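Blr3880 protein (Bradyrhizobium japonicum, PDB 2OOD) probably catalyses the zinc-dependent hydrolytic deamination of guanine to xanthine and ammonia, the first step of guanine degradation. Local coordinates at residues A[74-83]-A[130-140]; A[291-302]-A[320-331]. One frame throughout, in Å; residues are numbered along the deposited sequence.

Contact 1 (A[74-83]-A[130-140]); sequences GFIDGHIHLP and AGTTTCQAFTS. With ZN (zinc ion), chain B; GUN (guanine), chain C.
Ile80 O holds two partners from the neighbouring strand: Phe138 N donates to it at 2.7 Å, nearly straight (170° at the hydrogen) and in the carbonyl plane, and Ala137 CA makes a longer CH...O contact. The same oxygen lies at the edge of the Phe138 ring. The ladder is parallel and bulged twice; before the second bulge Asp77 N donates to Thr134 O at 3.0 Å. Within that bulge Asp77 OD1 accepts from His79 N, an Asx turn, while OD2 takes a water shared with Thr132 OG1 and is hydrogen-bonded to Thr325 OG1. His79-Ile80-His81 is the HxH motif of the amidohydrolases, at the C-terminal end of the first strand of the TIM barrel. His79 NE2 and His81 NE2 reach zinc at 2.2 Å and 2.1 Å; His234 and Asp326 add further ligands. The imidazole of His81, with CG trans to the carbonyl carbon (chi1 -74°), lies alongside Phe138 as an offset stack, centroids 4.6 Å apart. Phe138 meets His79 obliquely, its ring plane turned 54° away. His81 ND1 donates to a water that in turn bonds Thr139 O, a bridge consistent with steadying the ring away from the metal. Ile80 sends CD1 between Cys135 CB and Ala137 CB.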
loop_
_atom_site.group_PDB
_atom_site.type_symbol
_atom_site.label_atom_id
_atom_site.label_comp_id
_atom_site.label_asym_id
_atom_site.label_seq_id
_atom_site.Cartn_x
_atom_site.Cartn_y
_atom_site.Cartn_z
ATOM N N GLY A 74 -21.973 0.458 -4.427
ATOM C CA GLY A 74 -21.065 -0.674 -4.368
ATOM C C GLY A 74 -19.880 -0.487 -5.302
ATOM O O GLY A 74 -20.051 -0.067 -6.442
ATOM N N PHE A 75 -18.680 -0.810 -4.831
ATOM C CA PHE A 75 -17.482 -0.639 -5.639
ATOM C C PHE A 75 -17.402 -1.564 -6.843
ATOM O O PHE A 75 -17.695 -2.748 -6.740
ATOM C CB PHE A 75 -16.239 -0.817 -4.772
ATOM C CG PHE A 75 -16.206 0.092 -3.577
ATOM C CD1 PHE A 75 -16.780 1.362 -3.632
ATOM C CD2 PHE A 75 -15.596 -0.310 -2.394
ATOM C CE1 PHE A 75 -16.749 2.215 -2.532
ATOM C CE2 PHE A 75 -15.560 0.543 -1.282
ATOM C CZ PHE A 75 -16.141 1.806 -1.359
ATOM N N ILE A 76 -17.006 -1.010 -7.985
ATOM C CA ILE A 76 -16.869 -1.776 -9.217
ATOM C C ILE A 76 -15.385 -2.095 -9.374
ATOM O O ILE A 76 -14.535 -1.211 -9.303
ATOM C CB ILE A 76 -17.298 -0.964 -10.467
ATOM C CG1 ILE A 76 -18.594 -0.199 -10.204
ATOM C CG2 ILE A 76 -17.500 -1.903 -11.651
ATOM C CD1 ILE A 76 -19.812 -1.048 -10.198
ATOM N N ASP A 77 -15.078 -3.363 -9.591
ATOM C CA ASP A 77 -13.702 -3.818 -9.760
ATOM C C ASP A 77 -13.653 -4.386 -11.178
ATOM O O ASP A 77 -14.204 -5.445 -11.452
ATOM C CB ASP A 77 -13.414 -4.886 -8.688
ATOM C CG ASP A 77 -12.135 -5.656 -8.925
ATOM O OD1 ASP A 77 -11.941 -6.150 -10.047
ATOM O OD2 ASP A 77 -11.330 -5.799 -7.986
ATOM N N GLY A 78 -13.009 -3.670 -12.087
ATOM C CA GLY A 78 -12.968 -4.134 -13.460
ATOM C C GLY A 78 -11.876 -5.095 -13.876
ATOM O O GLY A 78 -11.646 -5.251 -15.067
ATOM N N HIS A 79 -11.215 -5.767 -12.940
ATOM C CA HIS A 79 -10.148 -6.665 -13.343
ATOM C C HIS A 79 -9.598 -7.577 -12.251
ATOM O O HIS A 79 -8.611 -7.224 -11.611
ATOM C CB HIS A 79 -9.006 -5.825 -13.906
ATOM C CG HIS A 79 -8.011 -6.599 -14.709
ATOM N ND1 HIS A 79 -7.948 -6.519 -16.081
ATOM C CD2 HIS A 79 -7.024 -7.446 -14.336
ATOM C CE1 HIS A 79 -6.960 -7.280 -16.520
ATOM N NE2 HIS A 79 -6.384 -7.853 -15.481
ATOM N N ILE A 80 -10.224 -8.734 -12.031
ATOM C CA ILE A 80 -9.735 -9.704 -11.037
ATOM C C ILE A 80 -9.582 -11.050 -11.712
ATOM O O ILE A 80 -10.180 -11.301 -12.749
ATOM C CB ILE A 80 -10.687 -9.936 -9.826
ATOM C CG1 ILE A 80 -11.953 -9.109 -9.972
ATOM C CG2 ILE A 80 -9.970 -9.653 -8.518
ATOM C CD1 ILE A 80 -12.880 -9.635 -11.028
ATOM N N HIS A 81 -8.777 -11.916 -11.113
ATOM C CA HIS A 81 -8.539 -13.259 -11.626
ATOM C C HIS A 81 -9.052 -14.235 -10.573
ATOM O O HIS A 81 -8.377 -14.491 -9.578
ATOM C CB HIS A 81 -7.040 -13.487 -11.852
ATOM C CG HIS A 81 -6.481 -12.789 -13.054
ATOM N ND1 HIS A 81 -6.498 -13.347 -14.312
ATOM C CD2 HIS A 81 -5.850 -11.598 -13.180
ATOM C CE1 HIS A 81 -5.897 -12.532 -15.161
ATOM N NE2 HIS A 81 -5.494 -11.463 -14.501
ATOM N N LEU A 82 -10.246 -14.772 -10.795
ATOM C CA LEU A 82 -10.858 -15.721 -9.868
ATOM C C LEU A 82 -9.935 -16.842 -9.381
ATOM O O LEU A 82 -9.795 -17.059 -8.175
ATOM C CB LEU A 82 -12.110 -16.340 -10.504
ATOM C CG LEU A 82 -12.513 -17.737 -10.017
ATOM C CD1 LEU A 82 -12.910 -17.694 -8.554
ATOM C CD2 LEU A 82 -13.656 -18.256 -10.867
ATOM N N PRO A 83 -9.295 -17.571 -10.310
ATOM C CA PRO A 83 -8.405 -18.665 -9.923
ATOM C C PRO A 83 -7.108 -18.258 -9.229
ATOM O O PRO A 83 -6.292 -19.113 -8.897
ATOM C CB PRO A 83 -8.165 -19.391 -11.242
ATOM C CG PRO A 83 -8.175 -18.275 -12.219
ATOM C CD PRO A 83 -9.345 -17.434 -11.777
ATOM N N ALA A 130 -14.795 -6.814 1.202
ATOM C CA ALA A 130 -13.929 -5.733 0.749
ATOM C C ALA A 130 -14.690 -4.535 0.193
ATOM O O ALA A 130 -14.102 -3.487 -0.041
ATOM C CB ALA A 130 -12.950 -6.256 -0.291
ATOM N N GLY A 131 -15.991 -4.689 -0.022
ATOM C CA GLY A 131 -16.781 -3.586 -0.537
ATOM C C GLY A 131 -17.138 -3.685 -2.008
ATOM O O GLY A 131 -17.884 -2.850 -2.521
ATOM N N THR A 132 -16.614 -4.701 -2.689
ATOM C CA THR A 132 -16.879 -4.899 -4.113
ATOM C C THR A 132 -18.140 -5.709 -4.331
ATOM O O THR A 132 -18.244 -6.831 -3.854
ATOM C CB THR A 132 -15.721 -5.642 -4.819
ATOM O OG1 THR A 132 -14.525 -4.858 -4.747
ATOM C CG2 THR A 132 -16.058 -5.887 -6.277
ATOM N N THR A 133 -19.089 -5.139 -5.062
ATOM C CA THR A 133 -20.340 -5.819 -5.351
ATOM C C THR A 133 -20.418 -6.274 -6.806
ATOM O O THR A 133 -21.200 -7.162 -7.138
ATOM C CB THR A 133 -21.541 -4.913 -5.052
ATOM O OG1 THR A 133 -21.418 -3.695 -5.790
ATOM C CG2 THR A 133 -21.608 -4.596 -3.584
ATOM N N THR A 134 -19.607 -5.667 -7.671
ATOM C CA THR A 134 -19.581 -6.012 -9.096
ATOM C C THR A 134 -18.138 -6.111 -9.581
ATOM O O THR A 134 -17.298 -5.284 -9.223
ATOM C CB THR A 134 -20.313 -4.949 -9.948
ATOM O OG1 THR A 134 -21.669 -4.809 -9.491
ATOM C CG2 THR A 134 -20.312 -5.344 -11.414
ATOM N N CYS A 135 -17.850 -7.116 -10.401
ATOM C CA CYS A 135 -16.493 -7.301 -10.908
ATOM C C CYS A 135 -16.439 -7.970 -12.281
ATOM O O CYS A 135 -17.333 -8.725 -12.655
ATOM C CB CYS A 135 -15.674 -8.139 -9.921
ATOM S SG CYS A 135 -16.136 -9.900 -9.877
ATOM N N GLN A 136 -15.384 -7.671 -13.034
ATOM C CA GLN A 136 -15.167 -8.273 -14.339
ATOM C C GLN A 136 -14.037 -9.254 -14.068
ATOM O O GLN A 136 -12.890 -8.854 -13.896
ATOM C CB GLN A 136 -14.738 -7.221 -15.357
ATOM C CG GLN A 136 -14.418 -7.795 -16.721
ATOM C CD GLN A 136 -14.305 -6.726 -17.773
ATOM O OE1 GLN A 136 -13.633 -5.722 -17.571
ATOM N NE2 GLN A 136 -14.961 -6.933 -18.907
ATOM N N ALA A 137 -14.367 -10.541 -14.033
ATOM C CA ALA A 137 -13.386 -11.561 -13.702
ATOM C C ALA A 137 -12.806 -12.454 -14.782
ATOM O O ALA A 137 -13.493 -12.893 -15.704
ATOM C CB ALA A 137 -13.946 -12.437 -12.600
ATOM N N PHE A 138 -11.517 -12.725 -14.634
ATOM C CA PHE A 138 -10.810 -13.629 -15.519
ATOM C C PHE A 138 -10.932 -14.978 -14.817
ATOM O O PHE A 138 -10.978 -15.044 -13.589
ATOM C CB PHE A 138 -9.341 -13.236 -15.625
ATOM C CG PHE A 138 -9.089 -12.094 -16.559
ATOM C CD1 PHE A 138 -8.912 -12.320 -17.920
ATOM C CD2 PHE A 138 -9.071 -10.784 -16.092
ATOM C CE1 PHE A 138 -8.718 -11.254 -18.803
ATOM C CE2 PHE A 138 -8.881 -9.712 -16.967
ATOM C CZ PHE A 138 -8.706 -9.950 -18.321
ATOM N N THR A 139 -10.993 -16.050 -15.587
ATOM C CA THR A 139 -11.108 -17.380 -15.017
ATOM C C THR A 139 -9.969 -18.205 -15.603
ATOM O O THR A 139 -8.978 -17.643 -16.070
ATOM C CB THR A 139 -12.476 -17.987 -15.379
ATOM O OG1 THR A 139 -12.625 -18.025 -16.803
ATOM C CG2 THR A 139 -13.599 -17.130 -14.807
ATOM N N SER A 140 -10.075 -19.525 -15.565
ATOM C CA SER A 140 -9.025 -20.339 -16.153
ATOM C C SER A 140 -9.494 -20.750 -17.546
ATOM O O SER A 140 -10.531 -20.283 -18.025
ATOM C CB SER A 140 -8.738 -21.576 -15.299
ATOM O OG SER A 140 -9.879 -22.405 -15.203
HETATM ZN ZN ZN B . -4.962 -9.484 -15.085
HETATM N N9 GUN C . -2.217 -11.581 -18.690
HETATM C C8 GUN C . -1.070 -12.199 -19.060
HETATM N N7 GUN C . -0.130 -11.988 -18.185
HETATM C C5 GUN C . -0.611 -11.224 -17.181
HETATM C C6 GUN C . -0.061 -10.682 -15.972
HETATM O O6 GUN C . 1.111 -10.894 -15.641
HETATM N N1 GUN C . -0.899 -9.916 -15.164
HETATM C C2 GUN C . -2.217 -9.679 -15.520
HETATM N N2 GUN C . -3.033 -8.923 -14.693
HETATM N N3 GUN C . -2.730 -10.173 -16.634
HETATM C C4 GUN C . -1.972 -10.937 -17.487
HETATM O O HOH W 1 -12.401 -5.651 -5.727
HETATM O O HOH W 2 -6.787 -16.109 -14.230
HETATM O O HOH W 3 -3.696 -10.111 -12.957
#

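Contact 2 (A[291-302]-A[320-331]); sequences AVVFCPCSNLFL and KMSFGTDVGGGN. With ZN (zinc ion), chain B; GUN (guanine), chain C.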
loop_
_atom_site.group_PDB
_atom_site.type_symbol
_atom_site.label_atom_id
_atom_site.label_comp_id
_atom_site.label_asym_id
_atom_site.label_seq_id
_atom_site.Cartn_x
_atom_site.Cartn_y
_atom_site.Cartn_z
ATOM N N ALA A 291 -12.129 0.746 -23.392
ATOM C CA ALA A 291 -11.720 1.196 -22.068
ATOM C C ALA A 291 -10.472 0.512 -21.545
ATOM O O ALA A 291 -10.163 -0.610 -21.926
ATOM C CB ALA A 291 -12.864 0.995 -21.087
ATOM N N VAL A 292 -9.754 1.199 -20.667
ATOM C CA VAL A 292 -8.547 0.645 -20.073
ATOM C C VAL A 292 -8.816 0.475 -18.579
ATOM O O VAL A 292 -9.613 1.216 -18.002
ATOM C CB VAL A 292 -7.317 1.574 -20.296
ATOM C CG1 VAL A 292 -7.527 2.898 -19.606
ATOM C CG2 VAL A 292 -6.062 0.918 -19.773
ATOM N N VAL A 293 -8.176 -0.512 -17.961
ATOM C CA VAL A 293 -8.368 -0.758 -16.542
ATOM C C VAL A 293 -7.066 -0.530 -15.794
ATOM O O VAL A 293 -6.103 -1.273 -15.965
ATOM C CB VAL A 293 -8.858 -2.199 -16.276
ATOM C CG1 VAL A 293 -9.185 -2.364 -14.810
ATOM C CG2 VAL A 293 -10.075 -2.512 -17.138
ATOM N N PHE A 294 -7.061 0.509 -14.964
ATOM C CA PHE A 294 -5.908 0.915 -14.161
ATOM C C PHE A 294 -5.785 0.063 -12.899
ATOM O O PHE A 294 -6.580 0.198 -11.975
ATOM C CB PHE A 294 -6.067 2.415 -13.825
ATOM C CG PHE A 294 -5.044 2.969 -12.861
ATOM C CD1 PHE A 294 -3.753 2.462 -12.796
ATOM C CD2 PHE A 294 -5.363 4.067 -12.069
ATOM C CE1 PHE A 294 -2.798 3.042 -11.965
ATOM C CE2 PHE A 294 -4.414 4.657 -11.234
ATOM C CZ PHE A 294 -3.133 4.142 -11.186
ATOM N N CYS A 295 -4.779 -0.805 -12.864
ATOM C CA CYS A 295 -4.555 -1.686 -11.721
ATOM C C CYS A 295 -3.240 -1.362 -11.023
ATOM O O CYS A 295 -2.274 -2.105 -11.136
ATOM C CB CYS A 295 -4.531 -3.141 -12.195
ATOM S SG CYS A 295 -5.958 -3.618 -13.183
ATOM N N PRO A 296 -3.201 -0.263 -10.263
ATOM C CA PRO A 296 -2.012 0.187 -9.541
ATOM C C PRO A 296 -1.327 -0.789 -8.591
ATOM O O PRO A 296 -0.103 -0.873 -8.592
ATOM C CB PRO A 296 -2.496 1.450 -8.839
ATOM C CG PRO A 296 -3.925 1.176 -8.611
ATOM C CD PRO A 296 -4.365 0.563 -9.905
ATOM N N CYS A 297 -2.087 -1.522 -7.786
ATOM C CA CYS A 297 -1.480 -2.470 -6.851
ATOM C C CYS A 297 -0.654 -3.513 -7.576
ATOM O O CYS A 297 0.433 -3.877 -7.136
ATOM C CB CYS A 297 -2.545 -3.183 -6.025
ATOM S SG CYS A 297 -3.379 -2.145 -4.842
ATOM N N SER A 298 -1.196 -3.998 -8.687
ATOM C CA SER A 298 -0.540 -5.002 -9.506
ATOM C C SER A 298 0.670 -4.391 -10.213
ATOM O O SER A 298 1.764 -4.954 -10.192
ATOM C CB SER A 298 -1.536 -5.546 -10.529
ATOM O OG SER A 298 -0.923 -6.474 -11.394
ATOM N N ASN A 299 0.466 -3.229 -10.826
ATOM C CA ASN A 299 1.529 -2.539 -11.537
ATOM C C ASN A 299 2.759 -2.362 -10.666
ATOM O O ASN A 299 3.879 -2.537 -11.141
ATOM C CB ASN A 299 1.050 -1.176 -12.032
ATOM C CG ASN A 299 -0.001 -1.293 -13.108
ATOM O OD1 ASN A 299 -0.155 -2.346 -13.721
ATOM N ND2 ASN A 299 -0.719 -0.210 -13.355
ATOM N N LEU A 300 2.549 -2.025 -9.394
ATOM C CA LEU A 300 3.653 -1.832 -8.450
ATOM C C LEU A 300 4.213 -3.156 -7.925
ATOM O O LEU A 300 5.417 -3.325 -7.819
ATOM C CB LEU A 300 3.206 -0.959 -7.268
ATOM C CG LEU A 300 2.749 0.476 -7.569
ATOM C CD1 LEU A 300 2.296 1.158 -6.297
ATOM C CD2 LEU A 300 3.882 1.251 -8.209
ATOM N N PHE A 301 3.344 -4.101 -7.606
ATOM C CA PHE A 301 3.790 -5.389 -7.092
ATOM C C PHE A 301 4.663 -6.161 -8.093
ATOM O O PHE A 301 5.678 -6.756 -7.717
ATOM C CB PHE A 301 2.577 -6.247 -6.708
ATOM C CG PHE A 301 2.935 -7.541 -6.030
ATOM C CD1 PHE A 301 3.179 -7.582 -4.660
ATOM C CD2 PHE A 301 3.064 -8.715 -6.765
ATOM C CE1 PHE A 301 3.548 -8.771 -4.033
ATOM C CE2 PHE A 301 3.436 -9.913 -6.141
ATOM C CZ PHE A 301 3.677 -9.934 -4.773
ATOM N N LEU A 302 4.265 -6.164 -9.363
ATOM C CA LEU A 302 5.014 -6.883 -10.385
ATOM C C LEU A 302 6.109 -6.035 -11.039
ATOM O O LEU A 302 6.851 -6.519 -11.890
ATOM C CB LEU A 302 4.057 -7.411 -11.454
ATOM C CG LEU A 302 2.983 -8.400 -10.993
ATOM C CD1 LEU A 302 2.100 -8.768 -12.168
ATOM C CD2 LEU A 302 3.629 -9.639 -10.417
ATOM N N LYS A 320 -12.145 5.854 -21.602
ATOM C CA LYS A 320 -13.022 5.266 -20.597
ATOM C C LYS A 320 -12.225 4.329 -19.704
ATOM O O LYS A 320 -11.393 3.563 -20.189
ATOM C CB LYS A 320 -14.159 4.503 -21.273
ATOM C CG LYS A 320 -15.211 5.415 -21.865
ATOM C CD LYS A 320 -16.296 4.626 -22.571
ATOM C CE LYS A 320 -17.399 5.536 -23.064
ATOM N NZ LYS A 320 -17.952 6.313 -21.925
HETATM N N MSE A 321 -12.485 4.387 -18.401
HETATM C CA MSE A 321 -11.763 3.562 -17.436
HETATM C C MSE A 321 -12.591 2.929 -16.332
HETATM O O MSE A 321 -13.750 3.266 -16.110
HETATM C CB MSE A 321 -10.700 4.388 -16.722
HETATM C CG MSE A 321 -9.407 4.614 -17.449
HETATM SE SE MSE A 321 -8.167 5.419 -16.167
HETATM C CE MSE A 321 -8.896 7.237 -16.127
ATOM N N SER A 322 -11.929 2.032 -15.616
ATOM C CA SER A 322 -12.482 1.347 -14.462
ATOM C C SER A 322 -11.206 0.977 -13.729
ATOM O O SER A 322 -10.228 0.619 -14.370
ATOM C CB SER A 322 -13.263 0.088 -14.872
ATOM O OG SER A 322 -12.417 -0.924 -15.382
ATOM N N PHE A 323 -11.177 1.106 -12.409
ATOM C CA PHE A 323 -9.972 0.748 -11.671
ATOM C C PHE A 323 -10.006 -0.742 -11.410
ATOM O O PHE A 323 -11.064 -1.360 -11.480
ATOM C CB PHE A 323 -9.892 1.517 -10.353
ATOM C CG PHE A 323 -9.449 2.945 -10.516
ATOM C CD1 PHE A 323 -9.381 3.531 -11.777
ATOM C CD2 PHE A 323 -9.109 3.711 -9.412
ATOM C CE1 PHE A 323 -8.978 4.856 -11.928
ATOM C CE2 PHE A 323 -8.704 5.037 -9.559
ATOM C CZ PHE A 323 -8.641 5.604 -10.822
ATOM N N GLY A 324 -8.860 -1.332 -11.106
ATOM C CA GLY A 324 -8.846 -2.760 -10.861
ATOM C C GLY A 324 -7.888 -3.220 -9.789
ATOM O O GLY A 324 -6.850 -2.608 -9.578
ATOM N N THR A 325 -8.240 -4.299 -9.104
ATOM C CA THR A 325 -7.394 -4.856 -8.055
ATOM C C THR A 325 -6.357 -5.732 -8.726
ATOM O O THR A 325 -5.162 -5.628 -8.471
ATOM C CB THR A 325 -8.198 -5.747 -7.074
ATOM O OG1 THR A 325 -8.959 -6.703 -7.818
ATOM C CG2 THR A 325 -9.129 -4.906 -6.220
ATOM N N ASP A 326 -6.851 -6.589 -9.608
ATOM C CA ASP A 326 -6.033 -7.534 -10.342
ATOM C C ASP A 326 -5.448 -8.569 -9.392
ATOM O O ASP A 326 -4.258 -8.892 -9.471
ATOM C CB ASP A 326 -4.904 -6.818 -11.076
ATOM C CG ASP A 326 -4.226 -7.713 -12.093
ATOM O OD1 ASP A 326 -4.973 -8.375 -12.846
ATOM O OD2 ASP A 326 -2.972 -7.759 -12.155
ATOM N N VAL A 327 -6.285 -9.092 -8.496
ATOM C CA VAL A 327 -5.816 -10.080 -7.543
ATOM C C VAL A 327 -5.019 -11.193 -8.217
ATOM O O VAL A 327 -5.447 -11.846 -9.162
ATOM C CB VAL A 327 -6.960 -10.669 -6.710
ATOM C CG1 VAL A 327 -6.498 -11.932 -6.003
ATOM C CG2 VAL A 327 -7.390 -9.655 -5.680
ATOM N N GLY A 328 -3.832 -11.385 -7.671
ATOM C CA GLY A 328 -2.883 -12.337 -8.176
ATOM C C GLY A 328 -1.742 -11.364 -8.339
ATOM O O GLY A 328 -0.846 -11.292 -7.499
ATOM N N GLY A 329 -1.820 -10.575 -9.407
ATOM C CA GLY A 329 -0.805 -9.582 -9.678
ATOM C C GLY A 329 -0.814 -8.586 -8.545
ATOM O O GLY A 329 0.238 -8.226 -8.025
ATOM N N GLY A 330 -2.012 -8.142 -8.168
ATOM C CA GLY A 330 -2.162 -7.202 -7.072
ATOM C C GLY A 330 -2.289 -7.971 -5.773
ATOM O O GLY A 330 -2.721 -9.122 -5.780
ATOM N N ASN A 331 -1.941 -7.345 -4.653
ATOM C CA ASN A 331 -1.995 -8.030 -3.370
ATOM C C ASN A 331 -3.148 -7.646 -2.456
ATOM O O ASN A 331 -3.165 -8.034 -1.290
ATOM C CB ASN A 331 -0.658 -7.840 -2.636
ATOM C CG ASN A 331 -0.281 -6.372 -2.457
ATOM O OD1 ASN A 331 -0.547 -5.536 -3.321
ATOM N ND2 ASN A 331 0.363 -6.061 -1.340
HETATM ZN ZN ZN B . -4.962 -9.484 -15.085
HETATM N N9 GUN C . -2.217 -11.581 -18.690
HETATM C C8 GUN C . -1.070 -12.199 -19.060
HETATM N N7 GUN C . -0.130 -11.988 -18.185
HETATM C C5 GUN C . -0.611 -11.224 -17.181
HETATM C C6 GUN C . -0.061 -10.682 -15.972
HETATM O O6 GUN C . 1.111 -10.894 -15.641
HETATM N N1 GUN C . -0.899 -9.916 -15.164
HETATM C C2 GUN C . -2.217 -9.679 -15.520
HETATM N N2 GUN C . -3.033 -8.923 -14.693
HETATM N N3 GUN C . -2.730 -10.173 -16.634
HETATM C C4 GUN C . -1.972 -10.937 -17.487
HETATM O O HOH W 4 -4.356 -3.069 -8.665
HETATM O O HOH W 3 -3.696 -10.111 -12.957
#
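Phe294 and Phe323 project from adjacent parallel strands to the same face of the sheet and meet T-shaped: the CD2 edge of Phe294 points at the face of Phe323, with planes at 82° and centroids 5.2 Å apart. Phe294 is put there by a chi1 of 173°, CG lying opposite its backbone N, and Pro296 CD sits over one face of its ring. Val292 and Met321, a selenomethionine, run side by side on that face. The strand backbones are joined by bonds such as Val292 N to Lys320 O (2.9 Å) and Gly324 N to Phe294 O (2.9 Å). Beyond the strands, Ser298 OG on helix 296-301 donates to the anti lone pair of Asp326 OD2 at 2.5 Å, while Asp326 OD1 turns to zinc at 2.5 Å. With an alanine here the hydroxyl is gone, and Asp326 OD2 would probably be left to weaker partners such as His273, the carboxylate steadied mainly through OD1. A water joins Ser298 N to Gly324 O and Thr325 O, and the Phe301 ring meets Gly329 O obliquely. A metal-binding aspartate just after the eighth barrel strand, steadied here by a second-shell serine, is characteristic of the amidohydrolase TIM barrel.

Contact 1 pairs the first two strands of the barrel and contact 2 the last two, so the seam between them closes the cylinder: Gly78 N lies 3.1 Å from Phe323 O, a probable backbone hydrogen bond. A second probable bond spans the seam at side-chain level, Asp77 OD2 to Thr325 OG1 at 2.5 Å, and Ile80 CG2 packs on that same threonine. The centres are about 11 Å apart, yet both contacts reach one zinc ion, the histidines of 74-83 and the aspartate of 320-331 supplying three of its four protein ligands. Guanine N2 also binds the metal, at 2.0 Å, and lies 2.7 Å from Asp326 OD1, this amino nitrogen having all three ligands on one side.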